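Local coordinates for protein Pre-mRNA-splicing factor SAD1 (Saccharomyces cerevisiae, PDB 4MSX) that promotes assembly of newly made U4 snRNA into the U4/U6 snRNP and is required for pre-mRNA splicing, as a catalytically inactive relative of ubiquitin-specific proteases, at residues A[199-204]-A[473-478]; A[257-262]-A[267-272]; A[380-385]-A[436-441]. One frame throughout, in Å; residues are numbered along the deposited sequence.

Contact 1 of 3, residues A[199-204]-A[473-478]; sequences LLLISH and TFIQVW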
loop_
_atom_site.group_PDB
_atom_site.type_symbol
_atom_site.label_atom_id
_atom_site.label_comp_id
_atom_site.label_asym_id
_atom_site.label_seq_id
_atom_site.Cartn_x
_atom_site.Cartn_y
_atom_site.Cartn_z
ATOM N N LEU A 199 -1.456 -0.803 1.210
ATOM C CA LEU A 199 -0.936 0.102 0.178
ATOM C C LEU A 199 -0.073 -0.637 -0.849
ATOM O O LEU A 199 -0.096 -0.299 -2.053
ATOM C CB LEU A 199 -0.106 1.231 0.815
ATOM C CG LEU A 199 -0.994 2.201 1.638
ATOM C CD1 LEU A 199 -0.070 3.150 2.421
ATOM C CD2 LEU A 199 -1.972 3.001 0.728
ATOM N N LEU A 200 0.734 -1.587 -0.394
ATOM C CA LEU A 200 1.509 -2.398 -1.331
ATOM C C LEU A 200 0.576 -3.228 -2.264
ATOM O O LEU A 200 0.790 -3.302 -3.495
ATOM C CB LEU A 200 2.445 -3.360 -0.557
ATOM C CG LEU A 200 3.672 -2.655 0.069
ATOM C CD1 LEU A 200 4.374 -3.583 1.081
ATOM C CD2 LEU A 200 4.681 -2.143 -1.025
ATOM N N LEU A 201 -0.467 -3.828 -1.687
ATOM C CA LEU A 201 -1.377 -4.665 -2.502
ATOM C C LEU A 201 -1.983 -3.831 -3.595
ATOM O O LEU A 201 -1.958 -4.195 -4.792
ATOM C CB LEU A 201 -2.561 -5.235 -1.691
ATOM C CG LEU A 201 -2.234 -6.287 -0.653
ATOM C CD1 LEU A 201 -3.511 -7.003 -0.133
ATOM C CD2 LEU A 201 -1.279 -7.276 -1.216
ATOM N N ILE A 202 -2.537 -2.694 -3.233
ATOM C CA ILE A 202 -3.222 -1.929 -4.244
ATOM C C ILE A 202 -2.226 -1.289 -5.236
ATOM O O ILE A 202 -2.529 -1.186 -6.430
ATOM C CB ILE A 202 -4.180 -0.916 -3.643
ATOM C CG1 ILE A 202 -5.165 -0.462 -4.726
ATOM C CG2 ILE A 202 -3.424 0.247 -2.983
ATOM C CD1 ILE A 202 -6.173 0.576 -4.234
ATOM N N SER A 203 -1.029 -0.912 -4.779
ATOM C CA SER A 203 -0.014 -0.344 -5.667
ATOM C C SER A 203 0.560 -1.362 -6.652
ATOM O O SER A 203 1.201 -0.979 -7.639
ATOM C CB SER A 203 1.130 0.251 -4.839
ATOM O OG SER A 203 0.669 1.388 -4.150
ATOM N N HIS A 204 0.350 -2.656 -6.373
ATOM C CA HIS A 204 0.870 -3.710 -7.240
ATOM C C HIS A 204 -0.206 -4.306 -8.167
ATOM O O HIS A 204 0.085 -5.248 -8.889
ATOM C CB HIS A 204 1.637 -4.800 -6.430
ATOM C CG HIS A 204 2.989 -4.319 -5.991
ATOM N ND1 HIS A 204 4.175 -4.865 -6.449
ATOM C CD2 HIS A 204 3.340 -3.234 -5.244
ATOM C CE1 HIS A 204 5.196 -4.188 -5.947
ATOM N NE2 HIS A 204 4.716 -3.201 -5.197
ATOM N N THR A 473 -0.892 -17.495 6.030
ATOM C CA THR A 473 -1.506 -16.626 5.029
ATOM C C THR A 473 -2.835 -16.057 5.558
ATOM O O THR A 473 -3.650 -16.756 6.214
ATOM C CB THR A 473 -1.710 -17.346 3.658
ATOM O OG1 THR A 473 -2.229 -16.398 2.734
ATOM C CG2 THR A 473 -2.718 -18.545 3.782
ATOM N N PHE A 474 -3.041 -14.762 5.330
ATOM C CA PHE A 474 -4.272 -14.096 5.773
ATOM C C PHE A 474 -5.046 -13.536 4.567
ATOM O O PHE A 474 -6.261 -13.692 4.482
ATOM C CB PHE A 474 -3.901 -12.933 6.724
ATOM C CG PHE A 474 -5.090 -12.181 7.270
ATOM C CD1 PHE A 474 -5.988 -12.800 8.138
ATOM C CD2 PHE A 474 -5.271 -10.827 6.963
ATOM C CE1 PHE A 474 -7.077 -12.108 8.654
ATOM C CE2 PHE A 474 -6.368 -10.125 7.486
ATOM C CZ PHE A 474 -7.258 -10.740 8.331
ATOM N N ILE A 475 -4.349 -12.815 3.672
ATOM C CA ILE A 475 -4.947 -12.312 2.453
ATOM C C ILE A 475 -4.059 -12.642 1.260
ATOM O O ILE A 475 -2.839 -12.553 1.351
ATOM C CB ILE A 475 -5.057 -10.728 2.500
ATOM C CG1 ILE A 475 -6.314 -10.313 3.242
ATOM C CG2 ILE A 475 -5.068 -10.136 1.076
ATOM C CD1 ILE A 475 -6.258 -8.826 3.616
ATOM N N GLN A 476 -4.667 -12.987 0.142
ATOM C CA GLN A 476 -3.889 -13.230 -1.080
ATOM C C GLN A 476 -4.519 -12.526 -2.230
ATOM O O GLN A 476 -5.737 -12.400 -2.288
ATOM C CB GLN A 476 -3.865 -14.756 -1.483
ATOM C CG GLN A 476 -3.046 -15.557 -0.471
ATOM C CD GLN A 476 -3.044 -17.043 -0.796
ATOM O OE1 GLN A 476 -3.962 -17.551 -1.490
ATOM N NE2 GLN A 476 -1.998 -17.732 -0.345
ATOM N N VAL A 477 -3.680 -12.170 -3.203
ATOM C CA VAL A 477 -4.212 -11.555 -4.422
ATOM C C VAL A 477 -3.779 -12.485 -5.558
ATOM O O VAL A 477 -2.603 -12.785 -5.666
ATOM C CB VAL A 477 -3.624 -10.155 -4.710
ATOM C CG1 VAL A 477 -4.122 -9.614 -6.075
ATOM C CG2 VAL A 477 -4.015 -9.141 -3.578
ATOM N N TRP A 478 -4.756 -12.957 -6.318
ATOM C CA TRP A 478 -4.512 -13.862 -7.474
ATOM C C TRP A 478 -4.878 -13.118 -8.740
ATOM O O TRP A 478 -5.884 -12.375 -8.760
ATOM C CB TRP A 478 -5.396 -15.111 -7.348
ATOM C CG TRP A 478 -4.974 -16.007 -6.229
ATOM C CD1 TRP A 478 -5.239 -15.820 -4.888
ATOM C CD2 TRP A 478 -4.177 -17.202 -6.315
ATOM N NE1 TRP A 478 -4.668 -16.833 -4.158
ATOM C CE2 TRP A 478 -4.044 -17.710 -5.010
ATOM C CE3 TRP A 478 -3.618 -17.939 -7.393
ATOM C CZ2 TRP A 478 -3.325 -18.895 -4.722
ATOM C CZ3 TRP A 478 -2.918 -19.109 -7.106
ATOM C CH2 TRP A 478 -2.775 -19.568 -5.784
#
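L201, near the end of helix 189-203, faces I475 and V477 on strand 472-480, and the two backbones come closest where the CA atoms of L201 and V477 lie 7.7 Å apart. A single leucine carries the whole helical side of the contact. Its CG stands beside the backbone N (chi1 -69°), which sends both methyls to the strand. CD1 lies 4.1 Å from V477 CG2, and CD2 meets the same methyl at 4.1 Å, the two side chains running past each other in opposite directions. CD1 also reaches I475 CG2 at 3.7 Å, but this touch belongs to one of two deposited conformers of I475 and is to that extent doubtful. I475 and V477 are two residues apart on the strand and face the helix together. Q476, between them, turns to the other side of the sheet, where its OE1 accepts from W478 NE1 at 2.9 Å, the donor standing above the amide plane. At the I475 end, F474 and I475 both face V417 of strand 409-421, a classic beta bulge. L201 also touches A415 of that strand, so the helix packs on more than one strand of the sheet, consistent with the thumb-palm junction of the ubiquitin-specific protease fold. No hydrogen bond crosses between the two segments. The contact is therefore apolar packing without directional bonds, which probably tolerates small shifts of the helix over the strand.

Contact 2 of 3, residues A[257-262]-A[267-272]; sequences EGLNLN and RLFLLW
L259 packs on W272 and F269, one methyl for each ring, and this is the tight part of the contact. Its CD1 sits almost squarely over the five-membered ring of the W272 indole, 3.5 Å from the centroid and 3° off the normal, a CH-pi contact. The side chain departs anti to the backbone N (chi1 177°), and the turn at chi2 (60°) parts the two methyls, so that CD2 reaches F269 CE1 at 3.8 Å while CD1 stays over the indole. The L259 CB adds a further touch at W272 CZ2. At the rim of the same indole, near its plane, the carbonyl O of E257 approaches CZ2 at 3.5 Å. The E257 CB packs beside CH2, but its carboxylate bends away to a salt bridge with K276.

Toward the other end the fit is looser. L261 brings CD1 to within 4.0 Å of L268 CB and grazes W272 CB, and both leucines remain partly exposed. Water also enters on the pyrrole side: W272 NE1 donates to a water at 2.9 Å, lying in the ring plane, and this water donates a weak bond to G258 O. The indole thus has a hydrocarbon face and a hydrated polar corner. L253 of helix 247-256 touches L259, F269 and W272 alike. The arrangement is a loop between two consecutive helices, folded back so that its leucines pack on the second, consistent with the helical thumb of the ubiquitin-specific protease fold.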
loop_
_atom_site.group_PDB
_atom_site.type_symbol
_atom_site.label_atom_id
_atom_site.label_comp_id
_atom_site.label_asym_id
_atom_site.label_seq_id
_atom_site.Cartn_x
_atom_site.Cartn_y
_atom_site.Cartn_z
ATOM N N GLU A 257 -10.756 11.714 7.838
ATOM C CA GLU A 257 -11.673 10.896 7.021
ATOM C C GLU A 257 -12.459 9.855 7.860
ATOM O O GLU A 257 -13.083 8.964 7.306
ATOM C CB GLU A 257 -10.911 10.177 5.908
ATOM C CG GLU A 257 -10.155 11.159 5.050
ATOM C CD GLU A 257 -11.066 12.008 4.108
ATOM O OE1 GLU A 257 -12.286 11.735 3.977
ATOM O OE2 GLU A 257 -10.536 12.936 3.466
ATOM N N GLY A 258 -12.392 9.962 9.183
ATOM C CA GLY A 258 -13.236 9.143 10.032
ATOM C C GLY A 258 -12.823 7.670 10.085
ATOM O O GLY A 258 -13.636 6.820 10.477
ATOM N N LEU A 259 -11.560 7.360 9.778
ATOM C CA LEU A 259 -11.084 5.965 9.932
ATOM C C LEU A 259 -10.962 5.691 11.451
ATOM O O LEU A 259 -10.089 6.262 12.137
ATOM C CB LEU A 259 -9.695 5.749 9.312
ATOM C CG LEU A 259 -9.118 4.328 9.518
ATOM C CD1 LEU A 259 -10.075 3.253 8.878
ATOM C CD2 LEU A 259 -7.691 4.252 8.925
ATOM N N ASN A 260 -11.832 4.844 11.963
ATOM C CA ASN A 260 -11.851 4.619 13.438
ATOM C C ASN A 260 -12.148 3.161 13.832
ATOM O O ASN A 260 -12.649 2.897 14.915
ATOM C CB ASN A 260 -12.881 5.539 14.114
ATOM C CG ASN A 260 -14.300 5.339 13.569
ATOM O OD1 ASN A 260 -14.576 4.423 12.777
ATOM N ND2 ASN A 260 -15.214 6.208 13.996
ATOM N N LEU A 261 -11.787 2.231 12.977
ATOM C CA LEU A 261 -11.966 0.809 13.278
ATOM C C LEU A 261 -10.991 0.392 14.358
ATOM O O LEU A 261 -9.793 0.700 14.314
ATOM C CB LEU A 261 -11.675 -0.011 12.008
ATOM C CG LEU A 261 -12.512 0.418 10.801
ATOM C CD1 LEU A 261 -12.093 -0.388 9.524
ATOM C CD2 LEU A 261 -13.999 0.188 11.105
ATOM N N ASN A 262 -11.497 -0.359 15.321
ATOM C CA ASN A 262 -10.639 -0.922 16.338
ATOM C C ASN A 262 -11.346 -2.181 16.854
ATOM O O ASN A 262 -12.413 -2.105 17.507
ATOM C CB ASN A 262 -10.385 0.115 17.486
ATOM C CG ASN A 262 -9.579 -0.496 18.658
ATOM O OD1 ASN A 262 -8.962 -1.539 18.505
ATOM N ND2 ASN A 262 -9.608 0.151 19.837
ATOM N N ARG A 267 -7.466 -6.783 6.168
ATOM C CA ARG A 267 -8.703 -6.971 5.473
ATOM C C ARG A 267 -9.674 -5.791 5.723
ATOM O O ARG A 267 -10.267 -5.235 4.786
ATOM C CB ARG A 267 -9.380 -8.262 5.942
ATOM C CG ARG A 267 -10.755 -8.403 5.302
ATOM C CD ARG A 267 -11.479 -9.712 5.761
ATOM N NE ARG A 267 -12.885 -9.541 5.485
ATOM C CZ ARG A 267 -13.738 -8.945 6.316
ATOM N NH1 ARG A 267 -13.350 -8.587 7.538
ATOM N NH2 ARG A 267 -14.995 -8.791 5.925
ATOM N N LEU A 268 -9.858 -5.435 7.002
ATOM C CA LEU A 268 -10.769 -4.347 7.336
ATOM C C LEU A 268 -10.273 -3.039 6.681
ATOM O O LEU A 268 -11.048 -2.237 6.206
ATOM C CB LEU A 268 -10.789 -4.134 8.865
ATOM C CG LEU A 268 -11.515 -5.304 9.574
ATOM C CD1 LEU A 268 -11.374 -5.197 11.139
ATOM C CD2 LEU A 268 -12.985 -5.300 9.147
ATOM N N PHE A 269 -8.971 -2.839 6.687
ATOM C CA PHE A 269 -8.444 -1.597 6.119
ATOM C C PHE A 269 -8.535 -1.610 4.586
ATOM O O PHE A 269 -8.873 -0.599 3.986
ATOM C CB PHE A 269 -7.018 -1.347 6.576
ATOM C CG PHE A 269 -6.437 -0.033 6.055
ATOM C CD1 PHE A 269 -7.058 1.188 6.358
ATOM C CD2 PHE A 269 -5.300 -0.026 5.237
ATOM C CE1 PHE A 269 -6.543 2.404 5.868
ATOM C CE2 PHE A 269 -4.759 1.207 4.744
ATOM C CZ PHE A 269 -5.379 2.401 5.078
ATOM N N LEU A 270 -8.267 -2.759 3.956
ATOM C CA LEU A 270 -8.423 -2.863 2.482
ATOM C C LEU A 270 -9.860 -2.540 2.086
ATOM O O LEU A 270 -10.096 -1.781 1.153
ATOM C CB LEU A 270 -8.070 -4.292 2.019
ATOM C CG LEU A 270 -8.224 -4.419 0.480
ATOM C CD1 LEU A 270 -7.174 -5.394 -0.075
ATOM C CD2 LEU A 270 -9.625 -4.867 0.146
ATOM N N LEU A 271 -10.841 -3.099 2.802
ATOM C CA LEU A 271 -12.253 -2.892 2.456
ATOM C C LEU A 271 -12.579 -1.408 2.676
ATOM O O LEU A 271 -13.290 -0.780 1.887
ATOM C CB LEU A 271 -13.190 -3.691 3.386
ATOM C CG LEU A 271 -13.108 -5.234 3.122
ATOM C CD1 LEU A 271 -13.967 -6.044 4.071
ATOM C CD2 LEU A 271 -13.535 -5.557 1.687
ATOM N N TRP A 272 -12.136 -0.861 3.804
ATOM C CA TRP A 272 -12.386 0.576 4.045
ATOM C C TRP A 272 -11.788 1.430 2.883
ATOM O O TRP A 272 -12.408 2.404 2.393
ATOM C CB TRP A 272 -11.731 1.014 5.389
ATOM C CG TRP A 272 -12.091 2.415 5.802
ATOM C CD1 TRP A 272 -13.116 2.803 6.665
ATOM C CD2 TRP A 272 -11.389 3.620 5.441
ATOM N NE1 TRP A 272 -13.091 4.198 6.825
ATOM C CE2 TRP A 272 -12.048 4.708 6.093
ATOM C CE3 TRP A 272 -10.277 3.887 4.624
ATOM C CZ2 TRP A 272 -11.653 6.034 5.913
ATOM C CZ3 TRP A 272 -9.868 5.249 4.465
ATOM C CH2 TRP A 272 -10.563 6.275 5.123
HETATM O O HOH W 1 -15.005 6.048 8.089
#

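Contact 3 of 3, residues A[380-385]-A[436-441]; sequences NRFDRN and EKSHWI
F382 and W440 both hold their rings beside the backbone N and anti to the carbonyl carbon (chi1 -64° and -59°), which brings them together from opposite directions. They meet edge to edge, with F382 CE2 3.7 Å from W440 CH2 and each atom near the plane of the other ring. F382 CZ also passes S438 OG at 3.8 Å. R381 CB lies over the centre of one face of the F382 ring, and on the other R384 NH1 stands 4.1 Å above the plane toward the rim. R384 NH1 also donates to a water at 3.2 Å, which bonds to S438 OG at 2.8 Å; the same hydroxyl is hydrogen-bonded to H419 NE2. S438 and W440 flank H439, which, hydrogen-bonded to D193 and D456, probably corresponds to the triad histidine of active ubiquitin-specific proteases. An alanine in place of F382 would remove the ring and is likely to leave a gap beside S438 and the W440 edge without this neighbour. Through NH2 the R384 guanidinium forms a salt bridge with D265, though all the R384 interactions are those of one of two deposited conformers and to that extent doubtful.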
loop_
_atom_site.group_PDB
_atom_site.type_symbol
_atom_site.label_atom_id
_atom_site.label_comp_id
_atom_site.label_asym_id
_atom_site.label_seq_id
_atom_site.Cartn_x
_atom_site.Cartn_y
_atom_site.Cartn_z
ATOM N N ASN A 380 -10.200 -16.982 7.034
ATOM C CA ASN A 380 -10.863 -16.426 8.220
ATOM C C ASN A 380 -10.188 -16.937 9.493
ATOM O O ASN A 380 -10.674 -17.870 10.116
ATOM C CB ASN A 380 -12.328 -16.811 8.213
ATOM C CG ASN A 380 -13.110 -16.073 9.293
ATOM O OD1 ASN A 380 -12.597 -15.112 9.883
ATOM N ND2 ASN A 380 -14.334 -16.506 9.554
ATOM N N ARG A 381 -9.074 -16.332 9.861
ATOM C CA ARG A 381 -8.304 -16.750 11.046
ATOM C C ARG A 381 -8.941 -16.385 12.394
ATOM O O ARG A 381 -8.813 -17.138 13.380
ATOM C CB ARG A 381 -6.944 -16.060 11.009
ATOM C CG ARG A 381 -6.119 -16.359 9.722
ATOM C CD ARG A 381 -5.527 -17.792 9.768
ATOM N NE ARG A 381 -4.816 -18.138 8.521
ATOM C CZ ARG A 381 -4.299 -19.346 8.289
ATOM N NH1 ARG A 381 -4.444 -20.342 9.196
ATOM N NH2 ARG A 381 -3.665 -19.560 7.160
ATOM N N PHE A 382 -9.560 -15.208 12.451
ATOM C CA PHE A 382 -9.947 -14.612 13.745
ATOM C C PHE A 382 -11.391 -14.705 14.110
ATOM O O PHE A 382 -12.263 -14.239 13.394
ATOM C CB PHE A 382 -9.657 -13.112 13.726
ATOM C CG PHE A 382 -8.213 -12.796 13.590
ATOM C CD1 PHE A 382 -7.293 -13.376 14.437
ATOM C CD2 PHE A 382 -7.760 -11.933 12.595
ATOM C CE1 PHE A 382 -5.939 -13.120 14.326
ATOM C CE2 PHE A 382 -6.406 -11.653 12.470
ATOM C CZ PHE A 382 -5.488 -12.265 13.327
ATOM N N ASP A 383 -11.635 -15.193 15.309
ATOM C CA ASP A 383 -12.969 -15.098 15.871
ATOM C C ASP A 383 -12.916 -13.900 16.852
ATOM O O ASP A 383 -12.544 -14.049 18.017
ATOM C CB ASP A 383 -13.369 -16.455 16.502
ATOM C CG ASP A 383 -14.673 -16.387 17.301
ATOM O OD1 ASP A 383 -15.452 -15.409 17.162
ATOM O OD2 ASP A 383 -14.912 -17.345 18.056
ATOM N N ARG A 384 -13.262 -12.698 16.343
ATOM C CA ARG A 384 -13.122 -11.457 17.122
ATOM C C ARG A 384 -14.132 -11.342 18.250
ATOM O O ARG A 384 -13.911 -10.592 19.206
ATOM C CB ARG A 384 -13.273 -10.223 16.239
ATOM C CG ARG A 384 -12.346 -10.207 15.080
ATOM C CD ARG A 384 -10.934 -9.838 15.461
ATOM N NE ARG A 384 -10.380 -8.962 14.435
ATOM C CZ ARG A 384 -9.120 -8.544 14.391
ATOM N NH1 ARG A 384 -8.258 -8.921 15.336
ATOM N NH2 ARG A 384 -8.745 -7.713 13.416
ATOM N N ASN A 385 -15.252 -12.069 18.126
ATOM C CA ASN A 385 -16.242 -12.138 19.204
ATOM C C ASN A 385 -16.074 -13.360 20.103
ATOM O O ASN A 385 -17.035 -14.055 20.398
ATOM C CB ASN A 385 -17.660 -12.097 18.647
ATOM C CG ASN A 385 -18.007 -10.753 18.080
ATOM O OD1 ASN A 385 -17.656 -9.694 18.641
ATOM N ND2 ASN A 385 -18.678 -10.773 16.946
ATOM N N GLU A 436 -2.289 -12.010 22.479
ATOM C CA GLU A 436 -1.092 -11.861 21.642
ATOM C C GLU A 436 -1.317 -10.685 20.650
ATOM O O GLU A 436 -2.466 -10.290 20.400
ATOM C CB GLU A 436 -0.771 -13.162 20.929
ATOM C CG GLU A 436 -0.262 -14.239 21.880
ATOM C CD GLU A 436 -0.004 -15.581 21.192
ATOM O OE1 GLU A 436 -0.709 -15.904 20.209
ATOM O OE2 GLU A 436 0.910 -16.311 21.628
ATOM N N LYS A 437 -0.229 -10.107 20.152
ATOM C CA LYS A 437 -0.320 -8.981 19.222
ATOM C C LYS A 437 -0.028 -9.429 17.778
ATOM O O LYS A 437 0.907 -10.194 17.517
ATOM C CB LYS A 437 0.660 -7.872 19.568
ATOM C CG LYS A 437 0.234 -6.557 18.918
ATOM C CD LYS A 437 1.367 -5.567 18.689
ATOM C CE LYS A 437 0.906 -4.464 17.742
ATOM N NZ LYS A 437 -0.362 -3.831 18.242
ATOM N N SER A 438 -0.830 -8.933 16.849
ATOM C CA SER A 438 -0.636 -9.280 15.405
ATOM C C SER A 438 0.409 -8.379 14.749
ATOM O O SER A 438 0.413 -7.159 14.981
ATOM C CB SER A 438 -1.956 -9.080 14.685
ATOM O OG SER A 438 -2.946 -10.028 15.110
ATOM N N HIS A 439 1.269 -8.954 13.909
ATOM C CA HIS A 439 2.176 -8.195 13.062
ATOM C C HIS A 439 1.922 -8.709 11.629
ATOM O O HIS A 439 1.648 -9.908 11.433
ATOM C CB HIS A 439 3.615 -8.447 13.493
ATOM C CG HIS A 439 4.666 -7.884 12.574
ATOM N ND1 HIS A 439 4.649 -6.579 12.099
ATOM C CD2 HIS A 439 5.787 -8.456 12.059
ATOM C CE1 HIS A 439 5.699 -6.386 11.315
ATOM N NE2 HIS A 439 6.407 -7.507 11.276
ATOM N N TRP A 440 2.031 -7.824 10.645
ATOM C CA TRP A 440 1.619 -8.177 9.259
ATOM C C TRP A 440 2.810 -7.970 8.347
ATOM O O TRP A 440 3.485 -6.927 8.410
ATOM C CB TRP A 440 0.438 -7.266 8.829
ATOM C CG TRP A 440 -0.750 -7.396 9.754
ATOM C CD1 TRP A 440 -1.173 -6.523 10.747
ATOM C CD2 TRP A 440 -1.662 -8.497 9.760
ATOM N NE1 TRP A 440 -2.301 -7.046 11.357
ATOM C CE2 TRP A 440 -2.599 -8.268 10.783
ATOM C CE3 TRP A 440 -1.750 -9.670 8.987
ATOM C CZ2 TRP A 440 -3.636 -9.154 11.057
ATOM C CZ3 TRP A 440 -2.783 -10.553 9.236
ATOM C CH2 TRP A 440 -3.720 -10.299 10.279
ATOM N N ILE A 441 3.076 -8.944 7.490
ATOM C CA ILE A 441 4.153 -8.744 6.524
ATOM C C ILE A 441 3.635 -9.115 5.144
ATOM O O ILE A 441 2.629 -9.811 4.997
ATOM C CB ILE A 441 5.391 -9.559 6.876
ATOM C CG1 ILE A 441 5.076 -11.041 6.750
ATOM C CG2 ILE A 441 5.882 -9.229 8.336
ATOM C CD1 ILE A 441 6.274 -11.926 7.037
HETATM O O HOH W 2 -5.182 -8.444 14.806
#

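F474, in segment 473-478 but outside the L201 packing, touches both other contacts. Its CD2 packs 3.4 Å from W440 CZ3 and its CE1 lies 3.9 Å from F382 CE2, both in contact 3, while its CE2 comes within 3.8 Å of R267 N in contact 2. L201 CD1 joins contacts 1 and 2 directly, 4.0 Å from L270 CD1 in one of two deposited conformers of L270, hence doubtfully. T473 O probably accepts a hydrogen bond from R381 NE at 2.9 Å. The centres of contacts 2 and 3 are about 15 Å apart. Contacts 1 and 3 share one sheet. Contact 3 borders the probable remnant of the protease active site around H439; all three are away from the zinc site.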